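PDB 4Y2W: alanine racemase 1 from Caldanaerobacter subterraneus subsp. tengcongensis MB4, which belongs to the alanine racemase family, whose chains join an N-terminal TIM barrel to a C-terminal domain rich in beta strands. Local coordinates for residues A[255-260]-A[277-282]; A[304-309]-A[324-329]; A[95-100]-A[113-118]. The protein carries 1 engineered substitution. All blocks are in the same frame, centred on the assembly; numbering follows the deposited sequence.

In the fold
Along the chain the three contacts close one after another, without nesting or crossing. Interaction 3 comes first, bringing together helices 94-99 and 109-121 on the outside of the barrel around a loop that carries barrel strand 103-106. Interaction 1 then pairs strands 248-260 and 278-283 of the C-terminal domain, with the small sheet 265-266/272-273 in the intervening chain. Interaction 2 closes last, joining the start of strand 306-311 to the loop after strand 319-322. Interactions 1 and 2 share one mixed sheet and touch, V279 N probably donating to T324 OG1 and L257 packing on V329. Interaction 3 lies on the opposite side of the chain's centre from both, its own centre about 59 Å from that of interaction 1.

Interaction 1: A[255-260]-A[277-282]; sequences VHLKDV and KSVIAT
The H256 imidazole turns its edge to T282: OG1 lies near the ring plane, 4.0 Å from CD2. The ring also makes an edge-to-face contact with Y107 of the second subunit. CG anti to the backbone N (chi1 178°) sets the ring with its CD2 edge facing T282 OG1. The strands run antiparallel. K258 N bonds to I280 O at 3.0 Å, and I280 N returns the bond to K258 O; V260 and S278 exchange another pair. At the far end T282 N reaches H256 O at 2.9 Å while V255 N reaches T282 O at 3.1 Å, so two residues face one: a classic beta bulge. On the sheet face of L257, V279 and A281, L257 CD2 swings across to A281 CB at 3.6 Å. On the other face V260 CG2 meets I280 CG1 at 4.1 Å, nearly at a right angle, and the bent K258 chain brings NZ to 3.9 Å from I280 CG2. The polar ends here serve the dimer: K258 NZ bonds to G137 O and T282 OG1 to R138 O of the second subunit. Backbone bonds thus hold the two antiparallel strands, leaving lysine and threonine to grip carbonyls of the partner chain.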
ATOM      1  N   VAL A 255      -6.832  -5.861  21.137  1.00 35.40           N
ATOM      2  CA  VAL A 255      -7.606  -7.024  20.722  1.00 34.87           C
ATOM      3  C   VAL A 255      -7.359  -8.232  21.634  1.00 34.27           C
ATOM      4  O   VAL A 255      -8.174  -9.152  21.680  1.00 34.21           O
ATOM      5  CB  VAL A 255      -7.300  -7.326  19.225  1.00 35.17           C
ATOM      6  CG1 VAL A 255      -7.039  -8.803  18.941  1.00 35.53           C
ATOM      7  CG2 VAL A 255      -8.406  -6.771  18.337  1.00 34.63           C
ATOM      8  N   HIS A 256      -6.249  -8.227  22.365  1.00 34.03           N
ATOM      9  CA  HIS A 256      -5.939  -9.316  23.283  1.00 34.86           C
ATOM     10  C   HIS A 256      -4.937  -8.869  24.333  1.00 35.72           C
ATOM     11  O   HIS A 256      -3.973  -8.183  24.013  1.00 36.10           O
ATOM     12  CB  HIS A 256      -5.380 -10.508  22.509  1.00 34.57           C
ATOM     13  CG  HIS A 256      -4.985 -11.663  23.375  1.00 34.69           C
ATOM     14  ND1 HIS A 256      -5.847 -12.246  24.280  1.00 34.44           N
ATOM     15  CD2 HIS A 256      -3.824 -12.354  23.462  1.00 34.72           C
ATOM     16  CE1 HIS A 256      -5.233 -13.245  24.888  1.00 34.66           C
ATOM     17  NE2 HIS A 256      -4.005 -13.332  24.410  1.00 34.96           N
ATOM     18  N   LEU A 257      -5.177  -9.263  25.584  1.00 36.86           N
ATOM     19  CA  LEU A 257      -4.251  -9.009  26.690  1.00 36.85           C
ATOM     20  C   LEU A 257      -3.900 -10.319  27.395  1.00 36.77           C
ATOM     21  O   LEU A 257      -4.793 -11.060  27.809  1.00 36.62           O
ATOM     22  CB  LEU A 257      -4.885  -8.053  27.701  1.00 37.06           C
ATOM     23  CG  LEU A 257      -5.240  -6.652  27.197  1.00 37.46           C
ATOM     24  CD1 LEU A 257      -6.271  -6.001  28.108  1.00 37.70           C
ATOM     25  CD2 LEU A 257      -3.992  -5.789  27.090  1.00 37.49           C
ATOM     26  N   LYS A 258      -2.605 -10.607  27.525  1.00 36.86           N
ATOM     27  CA  LYS A 258      -2.153 -11.735  28.340  1.00 36.75           C
ATOM     28  C   LYS A 258      -1.074 -11.328  29.337  1.00 36.92           C
ATOM     29  O   LYS A 258      -0.266 -10.435  29.074  1.00 36.39           O
ATOM     30  CB  LYS A 258      -1.659 -12.906  27.480  1.00 36.90           C
ATOM     31  CG  LYS A 258      -0.708 -12.541  26.349  1.00 36.80           C
ATOM     32  CD  LYS A 258       0.156 -13.731  25.932  1.00 36.08           C
ATOM     33  CE  LYS A 258       0.326 -13.831  24.426  1.00 36.17           C
ATOM     34  NZ  LYS A 258       0.643 -12.530  23.779  1.00 36.72           N
ATOM     35  N   ASP A 259      -1.099 -11.991  30.490  1.00 37.38           N
ATOM     36  CA  ASP A 259      -0.070 -11.864  31.509  1.00 37.20           C
ATOM     37  C   ASP A 259       0.927 -12.991  31.308  1.00 37.49           C
ATOM     38  O   ASP A 259       0.533 -14.154  31.238  1.00 37.78           O
ATOM     39  CB  ASP A 259      -0.686 -11.987  32.899  1.00 37.48           C
ATOM     40  CG  ASP A 259      -1.524 -10.782  33.278  1.00 37.91           C
ATOM     41  OD1 ASP A 259      -0.949  -9.799  33.786  1.00 39.68           O
ATOM     42  OD2 ASP A 259      -2.754 -10.816  33.073  1.00 37.72           O
ATOM     43  N   VAL A 260       2.212 -12.654  31.212  1.00 37.51           N
ATOM     44  CA  VAL A 260       3.255 -13.663  31.015  1.00 37.95           C
ATOM     45  C   VAL A 260       4.405 -13.450  31.993  1.00 38.55           C
ATOM     46  O   VAL A 260       4.617 -12.333  32.463  1.00 38.72           O
ATOM     47  CB  VAL A 260       3.808 -13.652  29.569  1.00 37.83           C
ATOM     48  CG1 VAL A 260       2.694 -13.914  28.570  1.00 37.53           C
ATOM     49  CG2 VAL A 260       4.519 -12.340  29.253  1.00 38.16           C
ATOM     50  N   LYS A 277       8.004  -9.850  34.635  1.00 46.65           N
ATOM     51  CA  LYS A 277       6.565 -10.052  34.526  1.00 47.34           C
ATOM     52  C   LYS A 277       5.985  -8.931  33.677  1.00 46.88           C
ATOM     53  O   LYS A 277       6.266  -7.755  33.924  1.00 48.90           O
ATOM     54  CB  LYS A 277       5.887 -10.055  35.902  1.00 49.81           C
ATOM     55  CG  LYS A 277       5.231 -11.375  36.274  1.00 52.26           C
ATOM     56  CD  LYS A 277       3.962 -11.159  37.089  1.00 54.18           C
ATOM     57  CE  LYS A 277       3.093 -12.408  37.108  1.00 56.40           C
ATOM     58  NZ  LYS A 277       2.542 -12.757  35.765  1.00 57.75           N
ATOM     59  N   SER A 278       5.179  -9.290  32.680  1.00 44.50           N
ATOM     60  CA  SER A 278       4.706  -8.320  31.705  1.00 42.38           C
ATOM     61  C   SER A 278       3.261  -8.557  31.309  1.00 40.66           C
ATOM     62  O   SER A 278       2.755  -9.678  31.407  1.00 39.02           O
ATOM     63  CB  SER A 278       5.583  -8.372  30.451  1.00 43.17           C
ATOM     64  OG  SER A 278       6.959  -8.241  30.766  1.00 44.00           O
ATOM     65  N   VAL A 279       2.610  -7.480  30.870  1.00 39.43           N
ATOM     66  CA  VAL A 279       1.311  -7.542  30.210  1.00 39.38           C
ATOM     67  C   VAL A 279       1.515  -7.219  28.731  1.00 38.61           C
ATOM     68  O   VAL A 279       1.900  -6.104  28.382  1.00 38.23           O
ATOM     69  CB  VAL A 279       0.306  -6.538  30.816  1.00 40.05           C
ATOM     70  CG1 VAL A 279      -1.057  -6.671  30.148  1.00 39.61           C
ATOM     71  CG2 VAL A 279       0.179  -6.751  32.319  1.00 40.43           C
ATOM     72  N   ILE A 280       1.259  -8.200  27.870  1.00 38.48           N
ATOM     73  CA  ILE A 280       1.414  -8.039  26.424  1.00 37.60           C
ATOM     74  C   ILE A 280       0.055  -7.872  25.762  1.00 37.18           C
ATOM     75  O   ILE A 280      -0.850  -8.681  25.966  1.00 38.50           O
ATOM     76  CB  ILE A 280       2.113  -9.264  25.795  1.00 37.09           C
ATOM     77  CG1 ILE A 280       3.434  -9.556  26.514  1.00 37.80           C
ATOM     78  CG2 ILE A 280       2.336  -9.056  24.301  1.00 36.56           C
ATOM     79  CD1 ILE A 280       4.372  -8.370  26.601  1.00 38.16           C
ATOM     80  N   ALA A 281      -0.087  -6.821  24.966  1.00 36.06           N
ATOM     81  CA  ALA A 281      -1.285  -6.645  24.164  1.00 36.04           C
ATOM     82  C   ALA A 281      -0.974  -6.975  22.708  1.00 35.80           C
ATOM     83  O   ALA A 281       0.140  -6.750  22.233  1.00 35.87           O
ATOM     84  CB  ALA A 281      -1.815  -5.228  24.292  1.00 36.17           C
ATOM     85  N   THR A 282      -1.963  -7.524  22.013  1.00 34.54           N
ATOM     86  CA  THR A 282      -1.864  -7.770  20.584  1.00 33.92           C
ATOM     87  C   THR A 282      -2.807  -6.795  19.881  1.00 33.46           C
ATOM     88  O   THR A 282      -3.927  -6.555  20.347  1.00 32.97           O
ATOM     89  CB  THR A 282      -2.251  -9.218  20.237  1.00 33.89           C
ATOM     90  OG1 THR A 282      -1.565 -10.122  21.111  1.00 34.99           O
ATOM     91  CG2 THR A 282      -1.894  -9.541  18.802  1.00 33.87           C
TER

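Interaction 2: A[304-309]-A[324-329]; sequences KGKYVP and TDVEGV
K306, at the start of its strand, faces V326 in an irregular loop with their CA atoms 6.9 Å apart, too wide for strand pairing, and side chains make the contact. V326 points toward 304-309 and divides its two methyls. Its CG1, anti to the backbone N (chi1 -177°), lies 3.5 Å from K304 CD, whereas CG2 touches both K306 CB and V308 CG1, each 3.7 Å away. V308 meets the valine nearly at a right angle. K306 instead slides past it in the opposite direction, touching with CB and CG before a bend at chi2 carries its ammonium group away. K304 stretches its chain over V326, then bends at the last torsion, setting NZ 3.2 Å from G328 O in a weak hydrogen bond. The lysine thus uses its methylenes as an apolar cover and its charged end to reach a loop carbonyl. V308, the buried member, also packs on I321 and V323, tying the loop to the neighbouring strand. K304 and G305 have positive phi values (60° and 74°), as in the two-residue type I' turn of a beta hairpin, here joining strands 300-303 and 306-311 at the sheet's edge.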
ATOM      1  N   LYS A 304      -3.304   5.574  25.817  1.00 45.63           N
ATOM      2  CA  LYS A 304      -3.667   6.343  27.014  1.00 45.85           C
ATOM      3  C   LYS A 304      -2.644   7.435  27.332  1.00 45.73           C
ATOM      4  O   LYS A 304      -2.398   7.746  28.499  1.00 46.12           O
ATOM      5  CB  LYS A 304      -3.837   5.418  28.227  1.00 46.10           C
ATOM      6  CG  LYS A 304      -4.890   4.338  28.055  1.00 46.37           C
ATOM      7  CD  LYS A 304      -4.774   3.294  29.152  1.00 46.96           C
ATOM      8  CE  LYS A 304      -6.093   2.585  29.398  1.00 47.66           C
ATOM      9  NZ  LYS A 304      -6.977   3.350  30.321  1.00 47.86           N
ATOM     10  N   GLY A 305      -2.046   8.011  26.290  1.00 45.90           N
ATOM     11  CA  GLY A 305      -1.028   9.049  26.455  1.00 46.46           C
ATOM     12  C   GLY A 305       0.325   8.553  26.938  1.00 46.89           C
ATOM     13  O   GLY A 305       1.187   9.360  27.291  1.00 48.28           O
ATOM     14  N   LYS A 306       0.517   7.235  26.954  1.00 47.26           N
ATOM     15  CA  LYS A 306       1.783   6.621  27.350  1.00 47.68           C
ATOM     16  C   LYS A 306       2.404   5.957  26.132  1.00 47.11           C
ATOM     17  O   LYS A 306       1.689   5.468  25.252  1.00 46.80           O
ATOM     18  CB  LYS A 306       1.566   5.563  28.437  1.00 48.39           C
ATOM     19  CG  LYS A 306       0.874   6.060  29.695  1.00 49.46           C
ATOM     20  CD  LYS A 306       1.794   6.900  30.560  1.00 50.25           C
ATOM     21  CE  LYS A 306       1.062   7.406  31.790  1.00 51.46           C
ATOM     22  NZ  LYS A 306       1.971   8.127  32.723  1.00 52.62           N
ATOM     23  N   TYR A 307       3.731   5.932  26.089  1.00 45.59           N
ATOM     24  CA  TYR A 307       4.447   5.245  25.022  1.00 45.47           C
ATOM     25  C   TYR A 307       4.559   3.754  25.327  1.00 44.79           C
ATOM     26  O   TYR A 307       4.946   3.364  26.431  1.00 45.13           O
ATOM     27  CB  TYR A 307       5.830   5.862  24.823  1.00 46.64           C
ATOM     28  CG  TYR A 307       5.774   7.188  24.104  1.00 47.87           C
ATOM     29  CD1 TYR A 307       5.819   7.245  22.714  1.00 48.17           C
ATOM     30  CD2 TYR A 307       5.653   8.382  24.808  1.00 47.93           C
ATOM     31  CE1 TYR A 307       5.758   8.452  22.046  1.00 48.40           C
ATOM     32  CE2 TYR A 307       5.591   9.594  24.146  1.00 48.73           C
ATOM     33  CZ  TYR A 307       5.645   9.622  22.764  1.00 49.25           C
ATOM     34  OH  TYR A 307       5.586  10.819  22.089  1.00 51.73           O
ATOM     35  N   VAL A 308       4.208   2.926  24.346  1.00 43.09           N
ATOM     36  CA  VAL A 308       4.302   1.474  24.488  1.00 41.92           C
ATOM     37  C   VAL A 308       5.110   0.915  23.317  1.00 40.85           C
ATOM     38  O   VAL A 308       4.769   1.158  22.164  1.00 39.98           O
ATOM     39  CB  VAL A 308       2.909   0.796  24.582  1.00 41.24           C
ATOM     40  CG1 VAL A 308       2.303   1.020  25.961  1.00 40.42           C
ATOM     41  CG2 VAL A 308       1.955   1.297  23.503  1.00 40.96           C
ATOM     42  N   PRO A 309       6.195   0.180  23.609  1.00 40.61           N
ATOM     43  CA  PRO A 309       7.055  -0.299  22.534  1.00 40.62           C
ATOM     44  C   PRO A 309       6.494  -1.518  21.805  1.00 40.10           C
ATOM     45  O   PRO A 309       5.807  -2.341  22.402  1.00 38.22           O
ATOM     46  CB  PRO A 309       8.351  -0.665  23.264  1.00 40.87           C
ATOM     47  CG  PRO A 309       7.897  -1.090  24.618  1.00 40.96           C
ATOM     48  CD  PRO A 309       6.689  -0.244  24.935  1.00 41.12           C
ATOM     49  N   THR A 324       2.917  -3.122  30.095  1.00 38.92           N
ATOM     50  CA  THR A 324       3.117  -3.380  31.518  1.00 39.44           C
ATOM     51  C   THR A 324       3.080  -2.114  32.376  1.00 40.33           C
ATOM     52  O   THR A 324       2.614  -2.149  33.512  1.00 40.75           O
ATOM     53  CB  THR A 324       4.464  -4.082  31.750  1.00 39.27           C
ATOM     54  OG1 THR A 324       4.559  -5.221  30.884  1.00 38.22           O
ATOM     55  CG2 THR A 324       4.607  -4.524  33.206  1.00 39.72           C
ATOM     56  N   ASP A 325       3.566  -1.004  31.829  1.00 41.68           N
ATOM     57  CA  ASP A 325       3.656   0.251  32.575  1.00 42.59           C
ATOM     58  C   ASP A 325       2.370   1.074  32.541  1.00 43.87           C
ATOM     59  O   ASP A 325       2.259   2.068  33.254  1.00 43.89           O
ATOM     60  CB  ASP A 325       4.806   1.105  32.038  1.00 42.39           C
ATOM     61  CG  ASP A 325       6.122   0.360  32.014  1.00 42.71           C
ATOM     62  OD1 ASP A 325       6.343  -0.497  32.897  1.00 42.11           O
ATOM     63  OD2 ASP A 325       6.934   0.636  31.103  1.00 43.98           O
ATOM     64  N   VAL A 326       1.408   0.671  31.715  1.00 46.43           N
ATOM     65  CA  VAL A 326       0.157   1.411  31.575  1.00 47.94           C
ATOM     66  C   VAL A 326      -0.935   0.769  32.430  1.00 49.42           C
ATOM     67  O   VAL A 326      -1.220  -0.422  32.290  1.00 49.63           O
ATOM     68  CB  VAL A 326      -0.299   1.461  30.105  1.00 48.13           C
ATOM     69  CG1 VAL A 326      -1.564   2.302  29.966  1.00 48.54           C
ATOM     70  CG2 VAL A 326       0.814   2.015  29.228  1.00 48.18           C
ATOM     71  N   GLU A 327      -1.544   1.573  33.301  1.00 51.10           N
ATOM     72  CA  GLU A 327      -2.578   1.093  34.217  1.00 52.71           C
ATOM     73  C   GLU A 327      -3.977   1.199  33.611  1.00 51.26           C
ATOM     74  O   GLU A 327      -4.282   2.147  32.885  1.00 49.95           O
ATOM     75  CB  GLU A 327      -2.528   1.863  35.543  1.00 55.48           C
ATOM     76  CG  GLU A 327      -1.416   1.414  36.482  1.00 57.83           C
ATOM     77  CD  GLU A 327      -1.627   1.882  37.914  1.00 61.02           C
ATOM     78  OE1 GLU A 327      -1.596   1.029  38.830  1.00 62.77           O
ATOM     79  OE2 GLU A 327      -1.834   3.100  38.125  1.00 61.36           O
ATOM     80  N   GLY A 328      -4.817   0.212  33.917  1.00 50.38           N
ATOM     81  CA  GLY A 328      -6.218   0.211  33.501  1.00 50.43           C
ATOM     82  C   GLY A 328      -6.449  -0.131  32.042  1.00 50.75           C
ATOM     83  O   GLY A 328      -7.418   0.334  31.443  1.00 50.53           O
ATOM     84  N   VAL A 329      -5.575  -0.961  31.476  1.00 51.91           N
ATOM     85  CA  VAL A 329      -5.659  -1.324  30.060  1.00 52.15           C
ATOM     86  C   VAL A 329      -6.796  -2.320  29.850  1.00 52.12           C
ATOM     87  O   VAL A 329      -7.007  -3.223  30.662  1.00 50.59           O
ATOM     88  CB  VAL A 329      -4.330  -1.911  29.532  1.00 52.52           C
ATOM     89  CG1 VAL A 329      -4.471  -2.360  28.085  1.00 52.51           C
ATOM     90  CG2 VAL A 329      -3.214  -0.882  29.646  1.00 52.47           C
TER

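Interaction 3: A[95-100]-A[113-118]; sequences RQIVKH and KELEKE
V98 points at helix 109-121 and meets two side chains through one methyl, CG2, which lies 3.8 Å from L115 CD1 and 3.9 Å from E118 CG. V98 and L115 slide past each other in opposite directions, while V98 and E118 approach at a slant. L115 holds CG anti to its backbone N (chi1 -180°), and together with chi2 (51°) this carries CD1 forward to touch a second residue, I97, at CD1, 3.9 Å away. The end of the I97 chain brings CD1 closer to the leucine than its CB direction would suggest. These three apolar side chains are all buried, and L115 continues inward onto A126 and V128 of strand 126-131 and L160 of strand 160-166.

At the outer margin, E118 has CG anti to N and then folds at chi2, laying its carboxylate against the start of the other helix segment. There OE2 lies 3.5 Å from R95 CG and 3.7 Å from R95 CA, so the arginine presents its aliphatic stem. A bend at chi3 turns the guanidinium aside; NE remains 5.6 Å from OE2, and Q96 NE2 instead lies above one face of the group, toward its rim. The opposite charges may attract weakly at this distance, without forming a salt bridge. With segment axes 9.9 Å apart and crossing at -60°, this is the packing of successive outer helices of a TIM barrel, with strand 103-106 linking them along the chain.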
ATOM      1  N   ARG A  95      -9.393   9.401 -25.346  1.00 56.11           N
ATOM      2  CA  ARG A  95     -10.816   9.712 -25.466  1.00 58.17           C
ATOM      3  C   ARG A  95     -11.389  10.221 -24.145  1.00 56.59           C
ATOM      4  O   ARG A  95     -12.205  11.141 -24.124  1.00 53.87           O
ATOM      5  CB  ARG A  95     -11.599   8.482 -25.945  1.00 61.26           C
ATOM      6  CG  ARG A  95     -13.023   8.789 -26.392  1.00 64.52           C
ATOM      7  CD  ARG A  95     -13.685   7.592 -27.060  1.00 67.62           C
ATOM      8  NE  ARG A  95     -14.094   6.569 -26.095  1.00 71.01           N
ATOM      9  CZ  ARG A  95     -15.185   6.632 -25.327  1.00 73.06           C
ATOM     10  NH1 ARG A  95     -16.008   7.677 -25.387  1.00 72.93           N
ATOM     11  NH2 ARG A  95     -15.453   5.638 -24.483  1.00 73.40           N
ATOM     12  N   GLN A  96     -10.927   9.634 -23.046  1.00 57.67           N
ATOM     13  CA  GLN A  96     -11.491   9.890 -21.724  1.00 58.00           C
ATOM     14  C   GLN A  96     -11.148  11.283 -21.195  1.00 55.77           C
ATOM     15  O   GLN A  96     -12.017  11.979 -20.663  1.00 54.44           O
ATOM     16  CB  GLN A  96     -11.013   8.819 -20.735  1.00 60.67           C
ATOM     17  CG  GLN A  96     -11.387   7.390 -21.115  1.00 62.14           C
ATOM     18  CD  GLN A  96     -12.889   7.172 -21.172  1.00 64.46           C
ATOM     19  OE1 GLN A  96     -13.524   6.871 -20.160  1.00 65.31           O
ATOM     20  NE2 GLN A  96     -13.465   7.324 -22.362  1.00 65.52           N
ATOM     21  N   ILE A  97      -9.887  11.681 -21.335  1.00 54.39           N
ATOM     22  CA  ILE A  97      -9.436  12.999 -20.862  1.00 54.17           C
ATOM     23  C   ILE A  97     -10.094  14.159 -21.614  1.00 54.14           C
ATOM     24  O   ILE A  97     -10.330  15.227 -21.039  1.00 52.96           O
ATOM     25  CB  ILE A  97      -7.897  13.152 -20.906  1.00 53.66           C
ATOM     26  CG1 ILE A  97      -7.346  12.920 -22.320  1.00 53.68           C
ATOM     27  CG2 ILE A  97      -7.246  12.196 -19.915  1.00 53.26           C
ATOM     28  CD1 ILE A  97      -5.885  13.277 -22.467  1.00 54.25           C
ATOM     29  N   VAL A  98     -10.388  13.946 -22.893  1.00 54.45           N
ATOM     30  CA  VAL A  98     -11.103  14.934 -23.697  1.00 55.17           C
ATOM     31  C   VAL A  98     -12.581  14.969 -23.302  1.00 55.26           C
ATOM     32  O   VAL A  98     -13.177  16.044 -23.203  1.00 54.99           O
ATOM     33  CB  VAL A  98     -10.977  14.631 -25.206  1.00 55.67           C
ATOM     34  CG1 VAL A  98     -11.844  15.579 -26.026  1.00 56.28           C
ATOM     35  CG2 VAL A  98      -9.523  14.731 -25.647  1.00 56.33           C
ATOM     36  N   LYS A  99     -13.157  13.788 -23.075  1.00 55.15           N
ATOM     37  CA  LYS A  99     -14.574  13.659 -22.737  1.00 56.23           C
ATOM     38  C   LYS A  99     -14.914  14.339 -21.414  1.00 55.68           C
ATOM     39  O   LYS A  99     -15.893  15.082 -21.323  1.00 56.05           O
ATOM     40  CB  LYS A  99     -14.970  12.179 -22.679  1.00 57.10           C
ATOM     41  CG  LYS A  99     -16.466  11.924 -22.585  1.00 58.96           C
ATOM     42  CD  LYS A  99     -16.767  10.436 -22.683  1.00 61.15           C
ATOM     43  CE  LYS A  99     -18.260  10.154 -22.620  1.00 62.40           C
ATOM     44  NZ  LYS A  99     -18.540   8.699 -22.455  1.00 62.89           N
ATOM     45  N   HIS A 100     -14.095  14.091 -20.396  1.00 54.81           N
ATOM     46  CA  HIS A 100     -14.359  14.607 -19.055  1.00 54.54           C
ATOM     47  C   HIS A 100     -13.566  15.881 -18.743  1.00 52.51           C
ATOM     48  O   HIS A 100     -13.485  16.304 -17.587  1.00 50.92           O
ATOM     49  CB  HIS A 100     -14.100  13.510 -18.016  1.00 54.91           C
ATOM     50  CG  HIS A 100     -15.058  12.361 -18.112  1.00 55.21           C
ATOM     51  ND1 HIS A 100     -14.710  11.142 -18.651  1.00 55.42           N
ATOM     52  CD2 HIS A 100     -16.361  12.256 -17.757  1.00 55.42           C
ATOM     53  CE1 HIS A 100     -15.751  10.330 -18.612  1.00 55.47           C
ATOM     54  NE2 HIS A 100     -16.766  10.983 -18.074  1.00 55.91           N
ATOM     55  N   LYS A 113      -0.294  16.702 -31.185  1.00 54.01           N
ATOM     56  CA  LYS A 113      -1.070  16.420 -32.399  1.00 56.76           C
ATOM     57  C   LYS A 113      -2.097  15.317 -32.165  1.00 56.34           C
ATOM     58  O   LYS A 113      -3.261  15.459 -32.543  1.00 55.74           O
ATOM     59  CB  LYS A 113      -0.149  16.006 -33.553  1.00 59.52           C
ATOM     60  CG  LYS A 113       0.685  17.131 -34.150  1.00 62.03           C
ATOM     61  CD  LYS A 113       1.530  16.620 -35.311  1.00 64.92           C
ATOM     62  CE  LYS A 113       2.523  17.663 -35.808  1.00 66.84           C
ATOM     63  NZ  LYS A 113       1.858  18.908 -36.288  1.00 67.66           N
ATOM     64  N   GLU A 114      -1.652  14.220 -31.555  1.00 57.12           N
ATOM     65  CA  GLU A 114      -2.527  13.087 -31.230  1.00 56.87           C
ATOM     66  C   GLU A 114      -3.655  13.498 -30.286  1.00 54.98           C
ATOM     67  O   GLU A 114      -4.779  13.006 -30.405  1.00 55.55           O
ATOM     68  CB  GLU A 114      -1.722  11.939 -30.606  1.00 58.30           C
ATOM     69  CG  GLU A 114      -0.799  11.220 -31.582  1.00 59.37           C
ATOM     70  CD  GLU A 114       0.186  10.287 -30.892  1.00 60.90           C
ATOM     71  OE1 GLU A 114       1.224   9.958 -31.508  1.00 61.36           O
ATOM     72  OE2 GLU A 114      -0.066   9.880 -29.738  1.00 61.87           O
ATOM     73  N   LEU A 115      -3.356  14.394 -29.351  1.00 53.38           N
ATOM     74  CA  LEU A 115      -4.384  14.933 -28.467  1.00 53.39           C
ATOM     75  C   LEU A 115      -5.353  15.821 -29.244  1.00 54.24           C
ATOM     76  O   LEU A 115      -6.567  15.693 -29.089  1.00 54.27           O
ATOM     77  CB  LEU A 115      -3.757  15.711 -27.303  1.00 52.53           C
ATOM     78  CG  LEU A 115      -4.721  16.337 -26.281  1.00 52.10           C
ATOM     79  CD1 LEU A 115      -5.734  15.329 -25.751  1.00 51.55           C
ATOM     80  CD2 LEU A 115      -3.942  16.958 -25.132  1.00 51.58           C
ATOM     81  N   GLU A 116      -4.812  16.711 -30.078  1.00 55.82           N
ATOM     82  CA  GLU A 116      -5.629  17.623 -30.892  1.00 55.88           C
ATOM     83  C   GLU A 116      -6.615  16.835 -31.749  1.00 54.94           C
ATOM     84  O   GLU A 116      -7.795  17.174 -31.810  1.00 54.08           O
ATOM     85  CB  GLU A 116      -4.751  18.504 -31.795  1.00 57.16           C
ATOM     86  CG  GLU A 116      -5.487  19.703 -32.392  1.00 58.27           C
ATOM     87  CD  GLU A 116      -4.813  20.309 -33.617  1.00 58.22           C
ATOM     88  OE1 GLU A 116      -3.911  19.677 -34.206  1.00 58.11           O
ATOM     89  OE2 GLU A 116      -5.201  21.432 -34.003  1.00 59.32           O
ATOM     90  N   LYS A 117      -6.117  15.781 -32.391  1.00 54.48           N
ATOM     91  CA  LYS A 117      -6.932  14.897 -33.225  1.00 55.85           C
ATOM     92  C   LYS A 117      -8.194  14.422 -32.496  1.00 56.49           C
ATOM     93  O   LYS A 117      -9.298  14.491 -33.041  1.00 57.26           O
ATOM     94  CB  LYS A 117      -6.092  13.697 -33.675  1.00 56.91           C
ATOM     95  CG  LYS A 117      -6.737  12.803 -34.723  1.00 58.75           C
ATOM     96  CD  LYS A 117      -5.741  11.767 -35.234  1.00 60.54           C
ATOM     97  CE  LYS A 117      -6.424  10.551 -35.848  1.00 62.36           C
ATOM     98  NZ  LYS A 117      -7.072  10.851 -37.156  1.00 63.38           N
ATOM     99  N   GLU A 118      -8.021  13.958 -31.259  1.00 55.48           N
ATOM    100  CA  GLU A 118      -9.141  13.498 -30.433  1.00 53.79           C
ATOM    101  C   GLU A 118     -10.037  14.661 -29.985  1.00 54.58           C
ATOM    102  O   GLU A 118     -11.252  14.497 -29.861  1.00 54.01           O
ATOM    103  CB  GLU A 118      -8.607  12.735 -29.214  1.00 52.54           C
ATOM    104  CG  GLU A 118      -9.660  12.004 -28.392  1.00 51.11           C
ATOM    105  CD  GLU A 118     -10.314  10.856 -29.136  1.00 49.77           C
ATOM    106  OE1 GLU A 118      -9.612  10.144 -29.886  1.00 48.17           O
ATOM    107  OE2 GLU A 118     -11.534  10.658 -28.955  1.00 48.57           O
TER